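Local atomic coordinates of CurD (Moorea producens 3L, PDB entry 5KP7), a protein that probably acts as a hydroxymethylglutaryl-CoA synthase-type acyltransferase of the thiolase-like superfamily and binds 4'-phosphopantetheine. Residues P75-V80 / M115-I119; E99-S105 / N128-L134; Y118-Y122 / F436-W442. The protein carries 3 engineered substitutions. All blocks are in the same frame, centred on the assembly; numbering follows the deposited sequence. Where two conformers were deposited one is given.

Interaction 1 (P75-V80 / M115-I119); sequences PVSYAV and MSTYI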
loop_
_atom_site.group_PDB
_atom_site.type_symbol
_atom_site.label_atom_id
_atom_site.label_comp_id
_atom_site.label_asym_id
_atom_site.label_seq_id
_atom_site.Cartn_x
_atom_site.Cartn_y
_atom_site.Cartn_z
ATOM N N PRO A 75 7.944 7.402 -11.898
ATOM C CA PRO A 75 8.247 7.251 -10.483
ATOM C C PRO A 75 9.304 8.208 -9.966
ATOM O O PRO A 75 9.283 8.541 -8.804
ATOM C CB PRO A 75 8.669 5.783 -10.360
ATOM C CG PRO A 75 7.951 5.122 -11.475
ATOM C CD PRO A 75 7.998 6.108 -12.610
ATOM N N VAL A 76 10.211 8.671 -10.825
ATOM C CA VAL A 76 11.193 9.684 -10.439
ATOM C C VAL A 76 10.509 11.008 -10.134
ATOM O O VAL A 76 10.758 11.626 -9.109
ATOM C CB VAL A 76 12.275 9.880 -11.548
ATOM C CG1 VAL A 76 13.193 11.055 -11.231
ATOM C CG2 VAL A 76 13.091 8.599 -11.737
ATOM N N SER A 77 9.673 11.490 -11.052
ATOM C CA SER A 77 8.998 12.750 -10.839
ATOM C C SER A 77 8.065 12.685 -9.624
ATOM O O SER A 77 8.034 13.632 -8.835
ATOM C CB SER A 77 8.299 13.241 -12.119
ATOM O OG SER A 77 7.120 12.552 -12.430
ATOM N N TYR A 78 7.388 11.547 -9.427
ATOM C CA TYR A 78 6.569 11.365 -8.241
ATOM C C TYR A 78 7.452 11.478 -6.984
ATOM O O TYR A 78 7.075 12.152 -6.012
ATOM C CB TYR A 78 5.853 10.006 -8.290
ATOM C CG TYR A 78 4.437 10.062 -8.779
ATOM C CD1 TYR A 78 4.134 10.409 -10.095
ATOM C CD2 TYR A 78 3.368 9.764 -7.929
ATOM C CE1 TYR A 78 2.808 10.456 -10.534
ATOM C CE2 TYR A 78 2.064 9.813 -8.368
ATOM C CZ TYR A 78 1.781 10.121 -9.662
ATOM O OH TYR A 78 0.441 10.177 -10.038
ATOM N N ALA A 79 8.585 10.780 -6.996
ATOM C CA ALA A 79 9.509 10.780 -5.871
ATOM C C ALA A 79 10.046 12.155 -5.528
ATOM O O ALA A 79 10.102 12.543 -4.349
ATOM C CB ALA A 79 10.666 9.827 -6.126
ATOM N N VAL A 80 10.480 12.902 -6.552
ATOM C CA VAL A 80 10.993 14.239 -6.340
ATOM C C VAL A 80 9.902 15.159 -5.767
ATOM O O VAL A 80 10.162 15.939 -4.856
ATOM C CB VAL A 80 11.641 14.803 -7.627
ATOM C CG1 VAL A 80 11.966 16.294 -7.466
ATOM C CG2 VAL A 80 12.883 13.991 -8.002
ATOM N N MET A 115 16.788 4.756 -9.486
ATOM C CA MET A 115 16.106 6.060 -9.592
ATOM C C MET A 115 16.711 7.084 -8.638
ATOM O O MET A 115 16.562 8.291 -8.834
ATOM C CB MET A 115 14.598 5.871 -9.369
ATOM C CG MET A 115 14.032 5.180 -10.553
ATOM S SD MET A 115 12.224 4.978 -10.568
ATOM C CE MET A 115 12.011 3.692 -9.336
ATOM N N SER A 116 17.428 6.600 -7.621
ATOM C CA SER A 116 18.072 7.469 -6.657
ATOM C C SER A 116 19.029 8.479 -7.308
ATOM O O SER A 116 19.194 9.573 -6.790
ATOM C CB SER A 116 18.802 6.632 -5.617
ATOM O OG SER A 116 17.860 5.810 -4.924
ATOM N N THR A 117 19.678 8.088 -8.401
ATOM C CA THR A 117 20.606 8.998 -9.103
ATOM C C THR A 117 19.903 10.250 -9.658
ATOM O O THR A 117 20.333 11.376 -9.411
ATOM C CB THR A 117 21.349 8.263 -10.238
ATOM O OG1 THR A 117 20.418 7.694 -11.175
ATOM C CG2 THR A 117 22.171 7.114 -9.669
ATOM N N TYR A 118 18.776 10.067 -10.327
ATOM C CA TYR A 118 17.952 11.196 -10.794
ATOM C C TYR A 118 17.410 12.007 -9.647
ATOM O O TYR A 118 17.396 13.224 -9.689
ATOM C CB TYR A 118 16.782 10.692 -11.628
ATOM C CG TYR A 118 17.140 10.174 -12.997
ATOM C CD1 TYR A 118 17.551 11.048 -13.999
ATOM C CD2 TYR A 118 16.928 8.864 -13.348
ATOM C CE1 TYR A 118 17.831 10.592 -15.280
ATOM C CE2 TYR A 118 17.204 8.394 -14.631
ATOM C CZ TYR A 118 17.662 9.285 -15.594
ATOM O OH TYR A 118 17.922 8.823 -16.875
ATOM N N ILE A 119 16.976 11.329 -8.591
ATOM C CA ILE A 119 16.416 11.999 -7.424
ATOM C C ILE A 119 17.463 12.903 -6.768
ATOM O O ILE A 119 17.216 14.079 -6.476
ATOM C CB ILE A 119 15.790 10.983 -6.453
ATOM C CG1 ILE A 119 14.533 10.361 -7.075
ATOM C CG2 ILE A 119 15.451 11.626 -5.124
ATOM C CD1 ILE A 119 14.148 9.012 -6.495
#
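V76 projects between M115 and Y118 and shows how two helices can meet through carbon and sulfur alone. Its two methyls divide the work. V76 CG1 lies against Y118 CB at 3.6 Å, the two side chains crossing at about a right angle, whereas V76 CG2 rests on M115 CG at 3.7 Å. That split follows from a first torsion with CG1 anti to the backbone N (chi1 173°), which leaves CG2 beside that N and facing the methionine.

Sulfur makes the next contact. The M115 chain runs straight as far as SD and then bends, so that SD meets P75 CB at 3.7 Å and CE stays near the same proline carbon. Further along the helices the aliphatic branch of I119 takes over: its CD1 reaches A79 CB at 3.6 Å, and CG1 passes V80 CG2 at 4.1 Å as the two side chains slide past each other in opposite directions.

The segment axes approach to 9.6 Å and cross at -49°. No hydrogen bond links the segments; within each helix the usual backbone bonds run, as from A79 N to P75 O. Strand 161-168 lies beneath, with I165 touching both A79 and I119. Buried and apolar, the contact joins helix 75-89 to helix 115-123 on one face of the core sheet, so its fit probably depends on shape and its stability on excluding water.

Interaction 2 (E99-S105 / N128-L134); sequences EMVITCS and NCRMFEL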
loop_
_atom_site.group_PDB
_atom_site.type_symbol
_atom_site.label_atom_id
_atom_site.label_comp_id
_atom_site.label_asym_id
_atom_site.label_seq_id
_atom_site.Cartn_x
_atom_site.Cartn_y
_atom_site.Cartn_z
ATOM N N GLU A 99 23.278 11.382 3.480
ATOM C CA GLU A 99 24.328 10.573 2.873
ATOM C C GLU A 99 23.855 9.201 2.378
ATOM O O GLU A 99 24.675 8.366 2.033
ATOM C CB GLU A 99 25.489 10.401 3.851
ATOM C CG GLU A 99 26.115 11.756 4.209
ATOM C CD GLU A 99 27.532 11.679 4.710
ATOM O OE1 GLU A 99 28.042 10.570 4.990
ATOM O OE2 GLU A 99 28.141 12.782 4.857
ATOM N N MET A 100 22.547 8.976 2.351
ATOM C CA MET A 100 21.989 7.784 1.732
ATOM C C MET A 100 20.631 8.133 1.162
ATOM O O MET A 100 19.825 8.781 1.861
ATOM C CB MET A 100 21.874 6.640 2.742
ATOM C CG MET A 100 21.386 5.345 2.106
ATOM S SD MET A 100 21.579 3.866 3.132
ATOM C CE MET A 100 20.491 4.158 4.438
ATOM N N VAL A 101 20.397 7.732 -0.088
ATOM C CA VAL A 101 19.094 7.858 -0.740
ATOM C C VAL A 101 18.688 6.450 -1.185
ATOM O O VAL A 101 19.394 5.827 -1.982
ATOM C CB VAL A 101 19.156 8.793 -1.958
ATOM C CG1 VAL A 101 17.836 8.794 -2.693
ATOM C CG2 VAL A 101 19.511 10.211 -1.552
ATOM N N ILE A 102 17.598 5.942 -0.617
ATOM C CA ILE A 102 17.052 4.640 -0.983
ATOM C C ILE A 102 15.716 4.862 -1.654
ATOM O O ILE A 102 14.780 5.426 -1.048
ATOM C CB ILE A 102 16.842 3.706 0.218
ATOM C CG1 ILE A 102 18.146 3.573 1.030
ATOM C CG2 ILE A 102 16.379 2.356 -0.295
ATOM C CD1 ILE A 102 18.047 2.614 2.208
ATOM N N THR A 103 15.599 4.453 -2.917
ATOM C CA THR A 103 14.320 4.478 -3.610
ATOM C C THR A 103 13.713 3.096 -3.521
ATOM O O THR A 103 14.382 2.103 -3.812
ATOM C CB THR A 103 14.503 4.921 -5.065
ATOM O OG1 THR A 103 15.099 6.223 -5.072
ATOM C CG2 THR A 103 13.171 5.012 -5.757
ATOM N N CYS A 104 12.464 3.016 -3.117
ATOM C CA CYS A 104 11.765 1.745 -2.868
ATOM C C CYS A 104 10.644 1.664 -3.852
ATOM O O CYS A 104 9.753 2.546 -3.869
ATOM C CB CYS A 104 11.243 1.724 -1.432
ATOM S SG CYS A 104 12.573 1.940 -0.210
ATOM N N SER A 105 10.670 0.678 -4.733
ATOM C CA SER A 105 9.747 0.702 -5.870
ATOM C C SER A 105 9.605 -0.693 -6.494
ATOM O O SER A 105 10.540 -1.505 -6.391
ATOM C CB SER A 105 10.236 1.721 -6.933
ATOM O OG SER A 105 9.255 1.909 -7.945
ATOM N N ASN A 128 28.537 13.054 -1.971
ATOM C CA ASN A 128 28.993 12.069 -0.976
ATOM C C ASN A 128 27.760 11.405 -0.367
ATOM O O ASN A 128 27.379 11.660 0.780
ATOM C CB ASN A 128 29.893 12.734 0.088
ATOM C CG ASN A 128 31.147 13.310 -0.503
ATOM O OD1 ASN A 128 31.409 14.520 -0.386
ATOM N ND2 ASN A 128 31.974 12.467 -1.092
ATOM N N CYS A 129 27.165 10.511 -1.153
ATOM C CA CYS A 129 25.861 9.940 -0.831
ATOM C C CYS A 129 25.773 8.545 -1.456
ATOM O O CYS A 129 25.937 8.415 -2.674
ATOM C CB CYS A 129 24.780 10.814 -1.467
ATOM S SG CYS A 129 23.113 10.443 -0.902
ATOM N N ARG A 130 25.470 7.533 -0.647
ATOM C CA ARG A 130 25.166 6.209 -1.170
ATOM C C ARG A 130 23.782 6.233 -1.808
ATOM O O ARG A 130 22.857 6.785 -1.207
ATOM C CB ARG A 130 25.149 5.195 -0.030
ATOM C CG ARG A 130 26.464 4.993 0.684
ATOM C CD ARG A 130 26.323 3.824 1.632
ATOM N NE ARG A 130 27.568 3.409 2.279
ATOM C CZ ARG A 130 27.779 3.321 3.603
ATOM N NH1 ARG A 130 26.882 3.726 4.497
ATOM N NH2 ARG A 130 28.924 2.832 4.042
ATOM N N MET A 131 23.626 5.619 -2.984
ATOM C CA MET A 131 22.380 5.665 -3.738
ATOM C C MET A 131 22.065 4.288 -4.278
ATOM O O MET A 131 22.917 3.654 -4.897
ATOM C CB MET A 131 22.528 6.648 -4.908
ATOM C CG MET A 131 22.579 8.085 -4.472
ATOM S SD MET A 131 22.753 9.234 -5.851
ATOM C CE MET A 131 24.481 8.970 -6.239
ATOM N N PHE A 132 20.857 3.801 -4.022
ATOM C CA PHE A 132 20.431 2.516 -4.564
ATOM C C PHE A 132 18.915 2.389 -4.507
ATOM O O PHE A 132 18.229 3.248 -3.916
ATOM C CB PHE A 132 21.161 1.317 -3.893
ATOM C CG PHE A 132 21.071 1.297 -2.417
ATOM C CD1 PHE A 132 20.027 0.636 -1.796
ATOM C CD2 PHE A 132 22.034 1.910 -1.646
ATOM C CE1 PHE A 132 19.929 0.619 -0.404
ATOM C CE2 PHE A 132 21.953 1.892 -0.254
ATOM C CZ PHE A 132 20.900 1.236 0.360
ATOM N N GLU A 133 18.413 1.325 -5.128
ATOM C CA GLU A 133 16.973 1.045 -5.235
ATOM C C GLU A 133 16.692 -0.337 -4.651
ATOM O O GLU A 133 17.447 -1.276 -4.887
ATOM C CB GLU A 133 16.562 1.143 -6.701
ATOM C CG GLU A 133 15.081 1.097 -6.997
ATOM C CD GLU A 133 14.771 1.355 -8.461
ATOM O OE1 GLU A 133 13.941 0.598 -8.987
ATOM O OE2 GLU A 133 15.352 2.297 -9.092
ATOM N N LEU A 134 15.570 -0.459 -3.950
ATOM C CA LEU A 134 15.245 -1.635 -3.194
ATOM C C LEU A 134 13.903 -2.199 -3.664
ATOM O O LEU A 134 12.940 -1.427 -3.811
ATOM C CB LEU A 134 15.201 -1.240 -1.718
ATOM C CG LEU A 134 15.153 -2.389 -0.735
ATOM C CD1 LEU A 134 15.746 -1.951 0.589
ATOM C CD2 LEU A 134 13.729 -2.896 -0.547
HETATM O O HOH W 1 25.661 6.529 4.069
HETATM O O HOH W 2 12.773 -1.563 -8.009
#
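M100 and I102 carry the tightly packed half of this contact, both meeting the ring of F132 from the adjacent strand. I102 lies alongside the phenylalanine, the two pointing the same way, and its CD1 comes within 3.7 Å of F132 CZ. M100 crosses the ring obliquely in a Met-aromatic contact, SD being 4.9 Å from the F132 ring centroid. The ring reaches its neighbours because F132 CG sits between the backbone N and the carbonyl carbon (chi1 54°), a crowded position that brings the end of the side chain nearer strand 98-104. On the same face L134, deposited in two conformers, adds a less certain contact to I102, and helix 140-154 covers this side through L151 and M147.

Beneath the side chains runs a regular parallel ladder. V101 N donates to R130 O and T103 N to F132 O, while L134 N returns a bond of 2.8 Å to T103 O. The first rung is less well aligned: R130 N approaches E99 O from above the carbonyl plane, 49° out of it.

The ends are looser and wetter. A water donates to E99 O and weakly accepts from R130 NH1, whose charge stays well apart from that of E99. At the other end a second water bridges S105 O and E133 OE1, the latter at 2.6 Å; E133 OE2 instead takes the amide of M115, on the connection that follows strand 98-104.

Strand 98-104, helix 115-123 and strand 130-134 form a beta-alpha-beta unit, and strand 130-134 is one of the mixed sheet's two edge strands within this chain. Amide pairing runs the whole length, while apolar side-chain contact in the middle gives way to water-mediated links at the ends.

Interaction 3 (Y118-Y122 / F436-W442); sequences YIQEY and FHRKYEW. With SO4 (sulfate ion), chain C.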
loop_
_atom_site.group_PDB
_atom_site.type_symbol
_atom_site.label_atom_id
_atom_site.label_comp_id
_atom_site.label_asym_id
_atom_site.label_seq_id
_atom_site.Cartn_x
_atom_site.Cartn_y
_atom_site.Cartn_z
ATOM N N TYR A 118 18.776 10.067 -10.327
ATOM C CA TYR A 118 17.952 11.196 -10.794
ATOM C C TYR A 118 17.410 12.007 -9.647
ATOM O O TYR A 118 17.396 13.224 -9.689
ATOM C CB TYR A 118 16.782 10.692 -11.628
ATOM C CG TYR A 118 17.140 10.174 -12.997
ATOM C CD1 TYR A 118 17.551 11.048 -13.999
ATOM C CD2 TYR A 118 16.928 8.864 -13.348
ATOM C CE1 TYR A 118 17.831 10.592 -15.280
ATOM C CE2 TYR A 118 17.204 8.394 -14.631
ATOM C CZ TYR A 118 17.662 9.285 -15.594
ATOM O OH TYR A 118 17.922 8.823 -16.875
ATOM N N ILE A 119 16.976 11.329 -8.591
ATOM C CA ILE A 119 16.416 11.999 -7.424
ATOM C C ILE A 119 17.463 12.903 -6.768
ATOM O O ILE A 119 17.216 14.079 -6.476
ATOM C CB ILE A 119 15.790 10.983 -6.453
ATOM C CG1 ILE A 119 14.533 10.361 -7.075
ATOM C CG2 ILE A 119 15.451 11.626 -5.124
ATOM C CD1 ILE A 119 14.148 9.012 -6.495
ATOM N N GLN A 120 18.665 12.379 -6.577
ATOM C CA GLN A 120 19.768 13.174 -6.052
ATOM C C GLN A 120 20.041 14.421 -6.905
ATOM O O GLN A 120 20.247 15.521 -6.365
ATOM C CB GLN A 120 21.012 12.301 -5.953
ATOM C CG GLN A 120 22.292 13.007 -5.493
ATOM C CD GLN A 120 23.513 12.563 -6.279
ATOM O OE1 GLN A 120 23.423 12.229 -7.465
ATOM N NE2 GLN A 120 24.649 12.511 -5.614
ATOM N N GLU A 121 20.079 14.234 -8.211
ATOM C CA GLU A 121 20.341 15.328 -9.161
ATOM C C GLU A 121 19.332 16.462 -9.017
ATOM O O GLU A 121 19.690 17.644 -8.856
ATOM C CB GLU A 121 20.314 14.785 -10.591
ATOM C CG GLU A 121 20.495 15.807 -11.703
ATOM C CD GLU A 121 21.850 16.467 -11.712
ATOM O OE1 GLU A 121 22.843 15.876 -11.231
ATOM O OE2 GLU A 121 21.954 17.601 -12.242
ATOM N N TYR A 122 18.064 16.108 -9.082
ATOM C CA TYR A 122 17.021 17.129 -9.098
ATOM C C TYR A 122 16.725 17.725 -7.735
ATOM O O TYR A 122 16.226 18.836 -7.653
ATOM C CB TYR A 122 15.770 16.593 -9.802
ATOM C CG TYR A 122 15.972 16.578 -11.292
ATOM C CD1 TYR A 122 16.525 15.468 -11.925
ATOM C CD2 TYR A 122 15.580 17.654 -12.077
ATOM C CE1 TYR A 122 16.751 15.440 -13.306
ATOM C CE2 TYR A 122 15.781 17.630 -13.458
ATOM C CZ TYR A 122 16.357 16.527 -14.073
ATOM O OH TYR A 122 16.539 16.498 -15.457
ATOM N N PHE A 436 17.581 7.048 -24.012
ATOM C CA PHE A 436 17.340 6.461 -22.676
ATOM C C PHE A 436 17.542 7.394 -21.496
ATOM O O PHE A 436 17.166 7.013 -20.366
ATOM C CB PHE A 436 18.160 5.180 -22.456
ATOM C CG PHE A 436 17.981 4.144 -23.513
ATOM C CD1 PHE A 436 16.763 3.507 -23.677
ATOM C CD2 PHE A 436 19.040 3.766 -24.331
ATOM C CE1 PHE A 436 16.611 2.529 -24.637
ATOM C CE2 PHE A 436 18.897 2.762 -25.270
ATOM C CZ PHE A 436 17.679 2.147 -25.434
ATOM N N HIS A 437 18.061 8.600 -21.701
ATOM C CA HIS A 437 18.280 9.548 -20.609
ATOM C C HIS A 437 17.008 10.309 -20.344
ATOM O O HIS A 437 16.463 10.961 -21.258
ATOM C CB HIS A 437 19.394 10.542 -20.968
ATOM C CG HIS A 437 19.855 11.377 -19.812
ATOM N ND1 HIS A 437 20.429 12.621 -19.983
ATOM C CD2 HIS A 437 19.904 11.130 -18.484
ATOM C CE1 HIS A 437 20.786 13.119 -18.807
ATOM N NE2 HIS A 437 20.493 12.226 -17.884
ATOM N N ARG A 438 16.494 10.208 -19.118
ATOM C CA ARG A 438 15.249 10.909 -18.769
ATOM C C ARG A 438 15.564 12.337 -18.385
ATOM O O ARG A 438 16.493 12.599 -17.613
ATOM C CB ARG A 438 14.496 10.174 -17.661
ATOM C CG ARG A 438 14.177 8.761 -18.048
ATOM C CD ARG A 438 12.965 8.184 -17.329
ATOM N NE ARG A 438 12.637 6.880 -17.920
ATOM C CZ ARG A 438 11.461 6.301 -17.882
ATOM N NH1 ARG A 438 10.428 6.876 -17.273
ATOM N NH2 ARG A 438 11.301 5.122 -18.493
ATOM N N LYS A 439 14.798 13.261 -18.954
ATOM C CA LYS A 439 14.961 14.690 -18.704
ATOM C C LYS A 439 13.700 15.180 -18.029
ATOM O O LYS A 439 12.598 14.920 -18.531
ATOM C CB LYS A 439 15.153 15.442 -19.999
ATOM C CG LYS A 439 16.029 14.751 -21.017
ATOM C CD LYS A 439 17.508 14.690 -20.765
ATOM C CE LYS A 439 18.169 14.174 -22.073
ATOM N NZ LYS A 439 19.657 14.236 -22.364
ATOM N N TYR A 440 13.885 15.922 -16.942
ATOM C CA TYR A 440 12.791 16.446 -16.141
ATOM C C TYR A 440 12.803 17.968 -16.116
ATOM O O TYR A 440 13.850 18.611 -16.381
ATOM C CB TYR A 440 12.821 15.861 -14.715
ATOM C CG TYR A 440 12.786 14.356 -14.711
ATOM C CD1 TYR A 440 13.948 13.619 -14.842
ATOM C CD2 TYR A 440 11.558 13.641 -14.633
ATOM C CE1 TYR A 440 13.914 12.231 -14.869
ATOM C CE2 TYR A 440 11.521 12.251 -14.650
ATOM C CZ TYR A 440 12.693 11.546 -14.775
ATOM O OH TYR A 440 12.662 10.182 -14.824
ATOM N N GLU A 441 11.649 18.549 -15.810
ATOM C CA GLU A 441 11.469 20.018 -15.828
ATOM C C GLU A 441 10.600 20.426 -14.642
ATOM O O GLU A 441 9.606 19.775 -14.342
ATOM C CB GLU A 441 10.771 20.444 -17.141
ATOM C CG GLU A 441 10.601 21.916 -17.336
ATOM C CD GLU A 441 10.035 22.306 -18.700
ATOM O OE1 GLU A 441 9.687 21.439 -19.538
ATOM O OE2 GLU A 441 9.921 23.516 -18.906
ATOM N N TRP A 442 10.964 21.553 -14.021
ATOM C CA TRP A 442 10.150 22.186 -13.007
ATOM C C TRP A 442 9.148 23.087 -13.712
ATOM O O TRP A 442 9.537 23.960 -14.492
ATOM C CB TRP A 442 11.032 22.998 -12.074
ATOM C CG TRP A 442 12.001 22.194 -11.288
ATOM C CD1 TRP A 442 13.340 22.087 -11.509
ATOM C CD2 TRP A 442 11.721 21.420 -10.126
ATOM N NE1 TRP A 442 13.904 21.273 -10.574
ATOM C CE2 TRP A 442 12.940 20.848 -9.705
ATOM C CE3 TRP A 442 10.556 21.123 -9.411
ATOM C CZ2 TRP A 442 13.029 20.034 -8.584
ATOM C CZ3 TRP A 442 10.654 20.314 -8.293
ATOM C CH2 TRP A 442 11.894 19.767 -7.899
HETATM S S SO4 C . 20.962 17.278 -23.611
HETATM O O1 SO4 C . 21.748 18.528 -23.472
HETATM O O2 SO4 C . 21.409 16.546 -24.817
HETATM O O3 SO4 C . 21.169 16.440 -22.408
HETATM O O4 SO4 C . 19.523 17.607 -23.734
HETATM O O HOH W 3 17.896 6.367 -17.651
HETATM O O HOH W 4 17.950 14.545 -16.492
HETATM O O HOH W 5 16.816 20.869 -10.227
#
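An aromatic cluster of Y118, Y122 and Y440 joins helix 115-123 to strand 437-442, an edge strand of a small antiparallel sheet near the C-terminus. It illustrates how tyrosines can pack and bond at once. In both helix tyrosines CG lies anti to the carbonyl carbon (chi1 -72° in Y118), which sends the two rings the same way toward the strand. Y440 turns its edge to both their faces in T-shaped pairs. The Y118 and Y440 ring centroids are 5.7 Å apart. Those of Y122 and Y440 are separated by 5.4 Å, their planes at 79°. Y440 CB also lies over the face of Y122, offset toward the rim, in a CH-pi contact 4.0 Å from that ring's centroid.

The hydroxyls reach past the rings to the strand backbone. R438 N donates to Y118 OH at 3.0 Å in an almost straight bond (170°), and Y440 N donates to Y122 OH at 3.1 Å. Alternate amides of the strand are thus taken by side chains one helical turn apart. Each hydroxyl also meets a water that donates to a strand carbonyl, F436 O beside Y118 and R438 O beside Y122. A phenylalanine in place of Y118 would probably keep the ring packing but leave the amide of R438 without its acceptor.

On the outer side, K439 NZ donates to H437 ND1 and, at 2.7 Å, to O3 of a sulfate probably left by crystallisation. W442 brings CZ2 to 3.5 Å from Y122 O, in the plane of the indole.

D74 is salt-bridged to R438 and hydrogen-bonded to the hydroxyl of Y440. V76 and V80 of helix 75-89 touch Y440 and W442 respectively, while L428 and L430 of strand 428-434 back Y440, which therefore lies between two helices and its own sheet.

How the interactions relate
Helix 115-123 takes part in interactions 1 and 3 and joins the two strands of interaction 2. Interactions 1 and 3 have centres about 7 Å apart and share Y118 and I119; they meet where V76 CB lies 3.3 Å from Y440 OH. Interaction 2 is centred about 10 Å from interaction 1, and S116 ties them together, its OG lying 2.8 Å from F132 O in a probable hydrogen bond. The path therefore runs from the sheet edge through the helix pair to the C-terminal strand. Interactions 1 and 3 lie away from the phosphopantetheine pocket; interaction 2 approaches it more closely, the S105 side chain being about 12 Å from that of N320, a ligand-binding residue.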